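PDB 3NF4: acyl-CoA dehydrogenase, which probably catalyses the FAD-dependent alpha,beta-dehydrogenation of acyl-CoA thioesters, as its family does, and binds flavin adenine dinucleotide. Local coordinates for residues G74-E86 and R304-Q316. Residues are numbered along the deposited sequence; the frame is centred on the assembly and turned at random.
Sequences GQPYEVYLQVLEE and RATYLDAARRRDQ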
ATOM      1  N   GLY A  74      -8.522 -31.991 -24.666  1.00 72.61           N
ATOM      2  CA  GLY A  74      -9.668 -31.125 -24.991  1.00 72.58           C
ATOM      3  C   GLY A  74     -10.236 -30.189 -23.913  1.00 70.74           C
ATOM      4  O   GLY A  74     -11.279 -29.567 -24.114  1.00 70.74           O
ATOM      5  N   GLN A  75      -9.546 -30.069 -22.786  1.00 68.67           N
ATOM      6  CA  GLN A  75     -10.064 -29.339 -21.635  1.00 66.88           C
ATOM      7  C   GLN A  75     -10.180 -27.816 -21.810  1.00 65.33           C
ATOM      8  O   GLN A  75      -9.315 -27.178 -22.427  1.00 65.31           O
ATOM      9  CB  GLN A  75      -9.219 -29.666 -20.399  1.00 66.39           C
ATOM     10  CG  GLN A  75      -9.200 -31.161 -20.030  1.00 67.05           C
ATOM     11  CD  GLN A  75     -10.542 -31.664 -19.507  1.00 70.59           C
ATOM     12  OE1 GLN A  75     -11.316 -30.916 -18.900  1.00 70.49           O
ATOM     13  NE2 GLN A  75     -10.820 -32.951 -19.729  1.00 74.04           N
ATOM     14  N   PRO A  76     -11.260 -27.220 -21.277  1.00 64.04           N
ATOM     15  CA  PRO A  76     -11.284 -25.752 -21.229  1.00 62.73           C
ATOM     16  C   PRO A  76     -10.294 -25.196 -20.183  1.00 60.92           C
ATOM     17  O   PRO A  76      -9.855 -25.916 -19.276  1.00 60.14           O
ATOM     18  CB  PRO A  76     -12.736 -25.431 -20.839  1.00 62.15           C
ATOM     19  CG  PRO A  76     -13.211 -26.661 -20.131  1.00 63.00           C
ATOM     20  CD  PRO A  76     -12.530 -27.810 -20.809  1.00 64.34           C
ATOM     21  N   TYR A  77      -9.953 -23.924 -20.336  1.00 60.26           N
ATOM     22  CA  TYR A  77      -9.032 -23.226 -19.440  1.00 59.09           C
ATOM     23  C   TYR A  77      -9.490 -23.167 -17.977  1.00 57.75           C
ATOM     24  O   TYR A  77      -8.677 -23.301 -17.069  1.00 56.03           O
ATOM     25  CB  TYR A  77      -8.669 -21.849 -20.010  1.00 58.96           C
ATOM     26  CG  TYR A  77      -7.320 -21.859 -20.716  1.00 61.93           C
ATOM     27  CD1 TYR A  77      -7.035 -22.786 -21.741  1.00 64.19           C
ATOM     28  CD2 TYR A  77      -6.310 -20.967 -20.339  1.00 62.34           C
ATOM     29  CE1 TYR A  77      -5.762 -22.802 -22.381  1.00 65.94           C
ATOM     30  CE2 TYR A  77      -5.040 -20.974 -20.971  1.00 63.73           C
ATOM     31  CZ  TYR A  77      -4.776 -21.884 -21.983  1.00 65.77           C
ATOM     32  OH  TYR A  77      -3.526 -21.866 -22.576  1.00 68.93           O
ATOM     33  N   GLU A  78     -10.798 -23.034 -17.772  1.00 57.92           N
ATOM     34  CA  GLU A  78     -11.430 -23.098 -16.449  1.00 57.85           C
ATOM     35  C   GLU A  78     -11.074 -24.389 -15.687  1.00 57.34           C
ATOM     36  O   GLU A  78     -11.079 -24.393 -14.452  1.00 57.30           O
ATOM     37  CB  GLU A  78     -12.949 -22.906 -16.608  1.00 59.09           C
ATOM     38  CG  GLU A  78     -13.814 -22.909 -15.351  1.00 62.46           C
ATOM     39  CD  GLU A  78     -15.343 -22.708 -15.639  1.00 66.64           C
ATOM     40  OE1 GLU A  78     -15.855 -23.042 -16.741  1.00 68.26           O
ATOM     41  OE2 GLU A  78     -16.046 -22.207 -14.735  1.00 69.28           O
ATOM     42  N   VAL A  79     -10.742 -25.468 -16.409  1.00 56.75           N
ATOM     43  CA  VAL A  79     -10.267 -26.703 -15.776  1.00 55.54           C
ATOM     44  C   VAL A  79      -8.736 -26.822 -15.858  1.00 54.89           C
ATOM     45  O   VAL A  79      -8.076 -27.086 -14.839  1.00 54.04           O
ATOM     46  CB  VAL A  79     -10.961 -28.011 -16.347  1.00 57.30           C
ATOM     47  CG1 VAL A  79     -10.465 -29.242 -15.636  1.00 56.56           C
ATOM     48  CG2 VAL A  79     -12.447 -27.945 -16.209  1.00 57.16           C
ATOM     49  N   TYR A  80      -8.164 -26.618 -17.047  1.00 54.12           N
ATOM     50  CA  TYR A  80      -6.700 -26.682 -17.189  1.00 53.66           C
ATOM     51  C   TYR A  80      -5.945 -25.829 -16.149  1.00 51.89           C
ATOM     52  O   TYR A  80      -5.038 -26.335 -15.481  1.00 51.15           O
ATOM     53  CB  TYR A  80      -6.258 -26.330 -18.621  1.00 54.04           C
ATOM     54  CG  TYR A  80      -4.799 -25.978 -18.766  1.00 54.13           C
ATOM     55  CD1 TYR A  80      -3.808 -26.882 -18.396  1.00 56.79           C
ATOM     56  CD2 TYR A  80      -4.404 -24.740 -19.291  1.00 55.33           C
ATOM     57  CE1 TYR A  80      -2.448 -26.565 -18.539  1.00 57.15           C
ATOM     58  CE2 TYR A  80      -3.057 -24.409 -19.432  1.00 54.17           C
ATOM     59  CZ  TYR A  80      -2.085 -25.338 -19.066  1.00 54.93           C
ATOM     60  OH  TYR A  80      -0.751 -25.052 -19.198  1.00 54.73           O
ATOM     61  N   LEU A  81      -6.339 -24.561 -15.994  1.00 50.52           N
ATOM     62  CA  LEU A  81      -5.626 -23.636 -15.110  1.00 49.52           C
ATOM     63  C   LEU A  81      -5.645 -24.041 -13.637  1.00 49.36           C
ATOM     64  O   LEU A  81      -4.654 -23.792 -12.912  1.00 48.27           O
ATOM     65  CB  LEU A  81      -6.139 -22.197 -15.271  1.00 49.43           C
ATOM     66  CG  LEU A  81      -5.834 -21.515 -16.613  1.00 50.34           C
ATOM     67  CD1 LEU A  81      -6.462 -20.136 -16.714  1.00 49.54           C
ATOM     68  CD2 LEU A  81      -4.317 -21.457 -16.868  1.00 52.18           C
ATOM     69  N   GLN A  82      -6.754 -24.666 -13.207  1.00 49.41           N
ATOM     70  CA  GLN A  82      -6.922 -25.108 -11.813  1.00 49.09           C
ATOM     71  C   GLN A  82      -6.120 -26.408 -11.521  1.00 50.16           C
ATOM     72  O   GLN A  82      -5.728 -26.672 -10.371  1.00 49.80           O
ATOM     73  CB  GLN A  82      -8.431 -25.223 -11.423  1.00 49.66           C
ATOM     74  CG  GLN A  82      -9.243 -23.899 -11.487  1.00 48.13           C
ATOM     75  CD  GLN A  82     -10.646 -23.955 -10.834  1.00 50.34           C
ATOM     76  OE1 GLN A  82     -10.786 -24.079  -9.607  1.00 50.67           O
ATOM     77  NE2 GLN A  82     -11.678 -23.818 -11.651  1.00 48.02           N
ATOM     78  N   VAL A  83      -5.867 -27.214 -12.557  1.00 51.29           N
ATOM     79  CA  VAL A  83      -4.935 -28.348 -12.435  1.00 52.00           C
ATOM     80  C   VAL A  83      -3.493 -27.842 -12.255  1.00 51.12           C
ATOM     81  O   VAL A  83      -2.724 -28.346 -11.412  1.00 50.56           O
ATOM     82  CB  VAL A  83      -4.971 -29.280 -13.669  1.00 53.65           C
ATOM     83  CG1 VAL A  83      -3.784 -30.259 -13.633  1.00 53.61           C
ATOM     84  CG2 VAL A  83      -6.303 -30.019 -13.764  1.00 53.65           C
ATOM     85  N   LEU A  84      -3.142 -26.848 -13.067  1.00 50.73           N
ATOM     86  CA  LEU A  84      -1.871 -26.142 -12.956  1.00 49.59           C
ATOM     87  C   LEU A  84      -1.693 -25.540 -11.548  1.00 48.60           C
ATOM     88  O   LEU A  84      -0.611 -25.609 -10.964  1.00 48.80           O
ATOM     89  CB  LEU A  84      -1.795 -25.065 -14.040  1.00 49.27           C
ATOM     90  CG  LEU A  84      -0.404 -24.563 -14.455  1.00 50.71           C
ATOM     91  CD1 LEU A  84       0.529 -25.745 -14.867  1.00 50.96           C
ATOM     92  CD2 LEU A  84      -0.504 -23.526 -15.572  1.00 49.10           C
ATOM     93  N   GLU A  85      -2.765 -24.991 -10.986  1.00 47.97           N
ATOM     94  CA  GLU A  85      -2.707 -24.438  -9.632  1.00 47.38           C
ATOM     95  C   GLU A  85      -2.374 -25.501  -8.553  1.00 47.60           C
ATOM     96  O   GLU A  85      -1.597 -25.236  -7.620  1.00 46.23           O
ATOM     97  CB  GLU A  85      -4.019 -23.694  -9.302  1.00 47.03           C
ATOM     98  CG  GLU A  85      -3.902 -22.756  -8.124  1.00 45.93           C
ATOM     99  CD  GLU A  85      -5.202 -22.491  -7.370  1.00 44.68           C
ATOM    100  OE1 GLU A  85      -6.217 -22.011  -7.930  1.00 43.73           O
ATOM    101  OE2 GLU A  85      -5.180 -22.701  -6.157  1.00 46.69           O
ATOM    102  N   GLU A  86      -2.977 -26.687  -8.684  1.00 48.78           N
ATOM    103  CA  GLU A  86      -2.787 -27.791  -7.732  1.00 49.58           C
ATOM    104  C   GLU A  86      -1.348 -28.299  -7.792  1.00 50.06           C
ATOM    105  O   GLU A  86      -0.715 -28.484  -6.755  1.00 50.58           O
ATOM    106  CB  GLU A  86      -3.779 -28.941  -7.991  1.00 51.46           C
ATOM    107  CG  GLU A  86      -5.268 -28.658  -7.646  1.00 52.43           C
ATOM    108  CD  GLU A  86      -5.551 -28.524  -6.142  1.00 56.01           C
ATOM    109  OE1 GLU A  86      -4.666 -28.848  -5.318  1.00 59.26           O
ATOM    110  OE2 GLU A  86      -6.668 -28.085  -5.772  1.00 57.19           O
ATOM    111  N   ARG A 304      -7.431 -15.998  -7.356  1.00 38.92           N
ATOM    112  CA  ARG A 304      -8.080 -17.152  -7.996  1.00 39.38           C
ATOM    113  C   ARG A 304      -9.298 -16.726  -8.845  1.00 39.94           C
ATOM    114  O   ARG A 304      -9.404 -17.112 -10.017  1.00 40.30           O
ATOM    115  CB  ARG A 304      -8.513 -18.194  -6.949  1.00 39.62           C
ATOM    116  CG  ARG A 304      -9.178 -19.471  -7.541  1.00 42.38           C
ATOM    117  CD  ARG A 304      -9.360 -20.658  -6.547  1.00 41.44           C
ATOM    118  NE  ARG A 304      -8.123 -21.048  -5.882  1.00 44.70           N
ATOM    119  CZ  ARG A 304      -7.828 -20.782  -4.610  1.00 44.85           C
ATOM    120  NH1 ARG A 304      -8.699 -20.129  -3.842  1.00 46.57           N
ATOM    121  NH2 ARG A 304      -6.664 -21.182  -4.102  1.00 43.41           N
ATOM    122  N   ALA A 305     -10.200 -15.925  -8.267  1.00 39.45           N
ATOM    123  CA  ALA A 305     -11.387 -15.438  -9.001  1.00 40.59           C
ATOM    124  C   ALA A 305     -11.074 -14.597 -10.251  1.00 40.44           C
ATOM    125  O   ALA A 305     -11.762 -14.687 -11.266  1.00 40.76           O
ATOM    126  CB  ALA A 305     -12.334 -14.663  -8.068  1.00 39.39           C
ATOM    127  N   THR A 306     -10.037 -13.772 -10.155  1.00 40.39           N
ATOM    128  CA  THR A 306      -9.577 -12.970 -11.283  1.00 41.07           C
ATOM    129  C   THR A 306      -9.042 -13.827 -12.465  1.00 41.56           C
ATOM    130  O   THR A 306      -9.423 -13.576 -13.621  1.00 42.15           O
ATOM    131  CB  THR A 306      -8.559 -11.876 -10.822  1.00 40.77           C
ATOM    132  OG1 THR A 306      -9.132 -11.130  -9.735  1.00 39.30           O
ATOM    133  CG2 THR A 306      -8.295 -10.936 -11.937  1.00 42.95           C
ATOM    134  N   TYR A 307      -8.228 -14.849 -12.203  1.00 40.44           N
ATOM    135  CA  TYR A 307      -7.739 -15.652 -13.350  1.00 42.18           C
ATOM    136  C   TYR A 307      -8.854 -16.485 -14.015  1.00 43.58           C
ATOM    137  O   TYR A 307      -8.852 -16.683 -15.244  1.00 44.14           O
ATOM    138  CB  TYR A 307      -6.411 -16.437 -13.097  1.00 41.49           C
ATOM    139  CG  TYR A 307      -6.490 -17.768 -12.348  1.00 40.68           C
ATOM    140  CD1 TYR A 307      -6.999 -18.910 -12.970  1.00 43.23           C
ATOM    141  CD2 TYR A 307      -6.005 -17.893 -11.053  1.00 39.21           C
ATOM    142  CE1 TYR A 307      -7.088 -20.125 -12.315  1.00 44.02           C
ATOM    143  CE2 TYR A 307      -6.065 -19.132 -10.364  1.00 38.82           C
ATOM    144  CZ  TYR A 307      -6.623 -20.248 -11.011  1.00 44.10           C
ATOM    145  OH  TYR A 307      -6.736 -21.499 -10.403  1.00 41.63           O
ATOM    146  N   LEU A 308      -9.830 -16.902 -13.210  1.00 44.11           N
ATOM    147  CA  LEU A 308     -10.956 -17.683 -13.697  1.00 45.25           C
ATOM    148  C   LEU A 308     -11.936 -16.874 -14.525  1.00 46.90           C
ATOM    149  O   LEU A 308     -12.478 -17.394 -15.503  1.00 47.67           O
ATOM    150  CB  LEU A 308     -11.676 -18.376 -12.551  1.00 45.16           C
ATOM    151  CG  LEU A 308     -10.910 -19.469 -11.807  1.00 44.31           C
ATOM    152  CD1 LEU A 308     -11.771 -19.859 -10.617  1.00 46.38           C
ATOM    153  CD2 LEU A 308     -10.620 -20.647 -12.730  1.00 43.18           C
ATOM    154  N   ASP A 309     -12.160 -15.614 -14.136  1.00 47.36           N
ATOM    155  CA  ASP A 309     -12.995 -14.712 -14.917  1.00 49.23           C
ATOM    156  C   ASP A 309     -12.421 -14.560 -16.347  1.00 50.08           C
ATOM    157  O   ASP A 309     -13.173 -14.654 -17.333  1.00 50.94           O
ATOM    158  CB  ASP A 309     -13.135 -13.354 -14.221  1.00 49.07           C
ATOM    159  CG  ASP A 309     -14.052 -12.391 -14.968  1.00 54.96           C
ATOM    160  OD1 ASP A 309     -13.689 -11.934 -16.089  1.00 61.44           O
ATOM    161  OD2 ASP A 309     -15.143 -12.049 -14.424  1.00 60.84           O
ATOM    162  N   ALA A 310     -11.110 -14.317 -16.453  1.00 49.05           N
ATOM    163  CA  ALA A 310     -10.438 -14.259 -17.756  1.00 50.14           C
ATOM    164  C   ALA A 310     -10.524 -15.583 -18.533  1.00 51.05           C
ATOM    165  O   ALA A 310     -10.741 -15.570 -19.721  1.00 51.14           O
ATOM    166  CB  ALA A 310      -8.989 -13.815 -17.596  1.00 49.39           C
ATOM    167  N   ALA A 311     -10.385 -16.715 -17.842  1.00 51.81           N
ATOM    168  CA  ALA A 311     -10.463 -18.049 -18.465  1.00 53.42           C
ATOM    169  C   ALA A 311     -11.823 -18.337 -19.152  1.00 55.16           C
ATOM    170  O   ALA A 311     -11.875 -18.842 -20.282  1.00 56.01           O
ATOM    171  CB  ALA A 311     -10.150 -19.127 -17.438  1.00 52.34           C
ATOM    172  N   ARG A 312     -12.914 -18.000 -18.473  1.00 55.52           N
ATOM    173  CA  ARG A 312     -14.251 -18.222 -19.024  1.00 57.06           C
ATOM    174  C   ARG A 312     -14.512 -17.369 -20.272  1.00 57.87           C
ATOM    175  O   ARG A 312     -15.204 -17.826 -21.186  1.00 58.68           O
ATOM    176  CB  ARG A 312     -15.327 -17.961 -17.978  1.00 56.69           C
ATOM    177  CG  ARG A 312     -15.294 -18.889 -16.791  1.00 57.67           C
ATOM    178  CD  ARG A 312     -16.150 -18.314 -15.665  1.00 63.03           C
ATOM    179  NE  ARG A 312     -17.595 -18.476 -15.884  1.00 66.41           N
ATOM    180  CZ  ARG A 312     -18.533 -17.652 -15.404  1.00 68.41           C
ATOM    181  NH1 ARG A 312     -18.201 -16.582 -14.682  1.00 66.69           N
ATOM    182  NH2 ARG A 312     -19.817 -17.896 -15.654  1.00 70.63           N
ATOM    183  N   ARG A 313     -13.965 -16.145 -20.306  1.00 57.16           N
ATOM    184  CA  ARG A 313     -14.000 -15.316 -21.515  1.00 58.13           C
ATOM    185  C   ARG A 313     -13.269 -15.985 -22.711  1.00 59.80           C
ATOM    186  O   ARG A 313     -13.766 -15.968 -23.847  1.00 60.54           O
ATOM    187  CB  ARG A 313     -13.427 -13.926 -21.247  1.00 57.13           C
ATOM    188  CG  ARG A 313     -14.268 -13.058 -20.321  1.00 56.99           C
ATOM    189  CD  ARG A 313     -13.564 -11.740 -19.955  1.00 55.73           C
ATOM    190  NE  ARG A 313     -14.237 -11.073 -18.844  1.00 54.98           N
ATOM    191  CZ  ARG A 313     -15.293 -10.270 -18.966  1.00 54.77           C
ATOM    192  NH1 ARG A 313     -15.819 -10.018 -20.163  1.00 53.67           N
ATOM    193  NH2 ARG A 313     -15.834  -9.728 -17.884  1.00 53.61           N
ATOM    194  N   ARG A 314     -12.102 -16.574 -22.443  1.00 60.08           N
ATOM    195  CA  ARG A 314     -11.335 -17.291 -23.454  1.00 61.68           C
ATOM    196  C   ARG A 314     -12.084 -18.527 -23.932  1.00 62.71           C
ATOM    197  O   ARG A 314     -12.209 -18.755 -25.155  1.00 64.07           O
ATOM    198  CB  ARG A 314      -9.947 -17.690 -22.929  1.00 61.43           C
ATOM    199  CG  ARG A 314      -9.186 -18.644 -23.853  1.00 64.03           C
ATOM    200  CD  ARG A 314      -7.957 -19.218 -23.168  1.00 67.55           C
ATOM    201  NE  ARG A 314      -7.314 -20.250 -23.979  1.00 73.38           N
ATOM    202  CZ  ARG A 314      -6.303 -20.029 -24.817  1.00 75.45           C
ATOM    203  NH1 ARG A 314      -5.802 -18.810 -24.962  1.00 76.88           N
ATOM    204  NH2 ARG A 314      -5.784 -21.028 -25.509  1.00 75.72           N
ATOM    205  N   ASP A 315     -12.574 -19.317 -22.974  1.00 62.18           N
ATOM    206  CA  ASP A 315     -13.334 -20.527 -23.293  1.00 63.28           C
ATOM    207  C   ASP A 315     -14.560 -20.210 -24.159  1.00 64.49           C
ATOM    208  O   ASP A 315     -14.923 -21.023 -25.005  1.00 65.74           O
ATOM    209  CB  ASP A 315     -13.764 -21.294 -22.039  1.00 62.50           C
ATOM    210  CG  ASP A 315     -12.588 -21.867 -21.244  1.00 62.30           C
ATOM    211  OD1 ASP A 315     -11.500 -22.146 -21.823  1.00 64.10           O
ATOM    212  OD2 ASP A 315     -12.772 -22.062 -20.019  1.00 60.68           O
ATOM    213  N   GLN A 316     -15.162 -19.031 -23.966  1.00 63.79           N
ATOM    214  CA  GLN A 316     -16.306 -18.604 -24.781  1.00 65.51           C
ATOM    215  C   GLN A 316     -15.941 -17.972 -26.127  1.00 66.20           C
ATOM    216  O   GLN A 316     -16.828 -17.558 -26.872  1.00 66.88           O
ATOM    217  CB  GLN A 316     -17.230 -17.651 -23.995  1.00 64.87           C
ATOM    218  CG  GLN A 316     -18.317 -18.346 -23.205  1.00 66.10           C
ATOM    219  CD  GLN A 316     -19.078 -17.400 -22.294  1.00 68.15           C
ATOM    220  OE1 GLN A 316     -19.575 -16.353 -22.727  1.00 70.15           O
ATOM    221  NE2 GLN A 316     -19.177 -17.769 -21.015  1.00 67.36           N
TER
HETATM  222  O   HOH W   1     -15.398 -22.322 -19.368  1.00 43.13           O
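Glu85 OE1 is gripped by two groups of helix 304-315. Tyr307 OH donates to the anti lone pair of Glu85 OE1 at 2.6 Å. Arg304 NE lies 3.0 Å from Glu85 OE1, on its syn lone pair. Arg304 NH2 reaches the other oxygen, Glu85 OE2, so the guanidinium meets the carboxylate side-on in a two-nitrogen salt bridge. The carboxylate stands at the edge of the Tyr307 ring, with the two planes at 90°. Glu85 OE1 also has a salt bridge to Arg13.

At the other end, Asp315 accepts from the first backbone N-H groups of helix 77-86, which follow Pro76 at the N-cap. Asp315 OD1 accepts from Tyr77 N at 2.8 Å. Asp315 OD2 accepts from Glu78 N at 3.1 Å. The CG of Asp315 lies anti to its carbonyl carbon (chi1 -65°), and this turns both oxygens toward the N-H groups of Tyr77 and Glu78. A water donates to both Asp315 OD2 and Glu78 OE1, and so bridges two carboxylates of like charge.

Arg314 lies over one face of the Tyr77 ring. Arg314 CZ is 3.9 Å from the centroid of the Tyr77 ring, a cation-pi contact, and Arg314 CD adds a CH-pi contact. Tyr80 of the same helix covers the opposite face.

Between these polar ends the packing is largely apolar. Ala311 CB touches Leu81 CD1 at 3.9 Å, and Leu81 CB rests against Tyr307 CE1. Leu308 CD2 packs on the amide of Gln82, whose NE2 bonds back to Glu78 O.

The helix axes run roughly antiparallel, at 144°, and join the N-terminal and C-terminal helical domains of the acyl-CoA dehydrogenase fold. Asp315 probably gains from the helix dipole. Two arginines and a tyrosine hydroxyl round the Glu85 carboxylate probably favour its charged form.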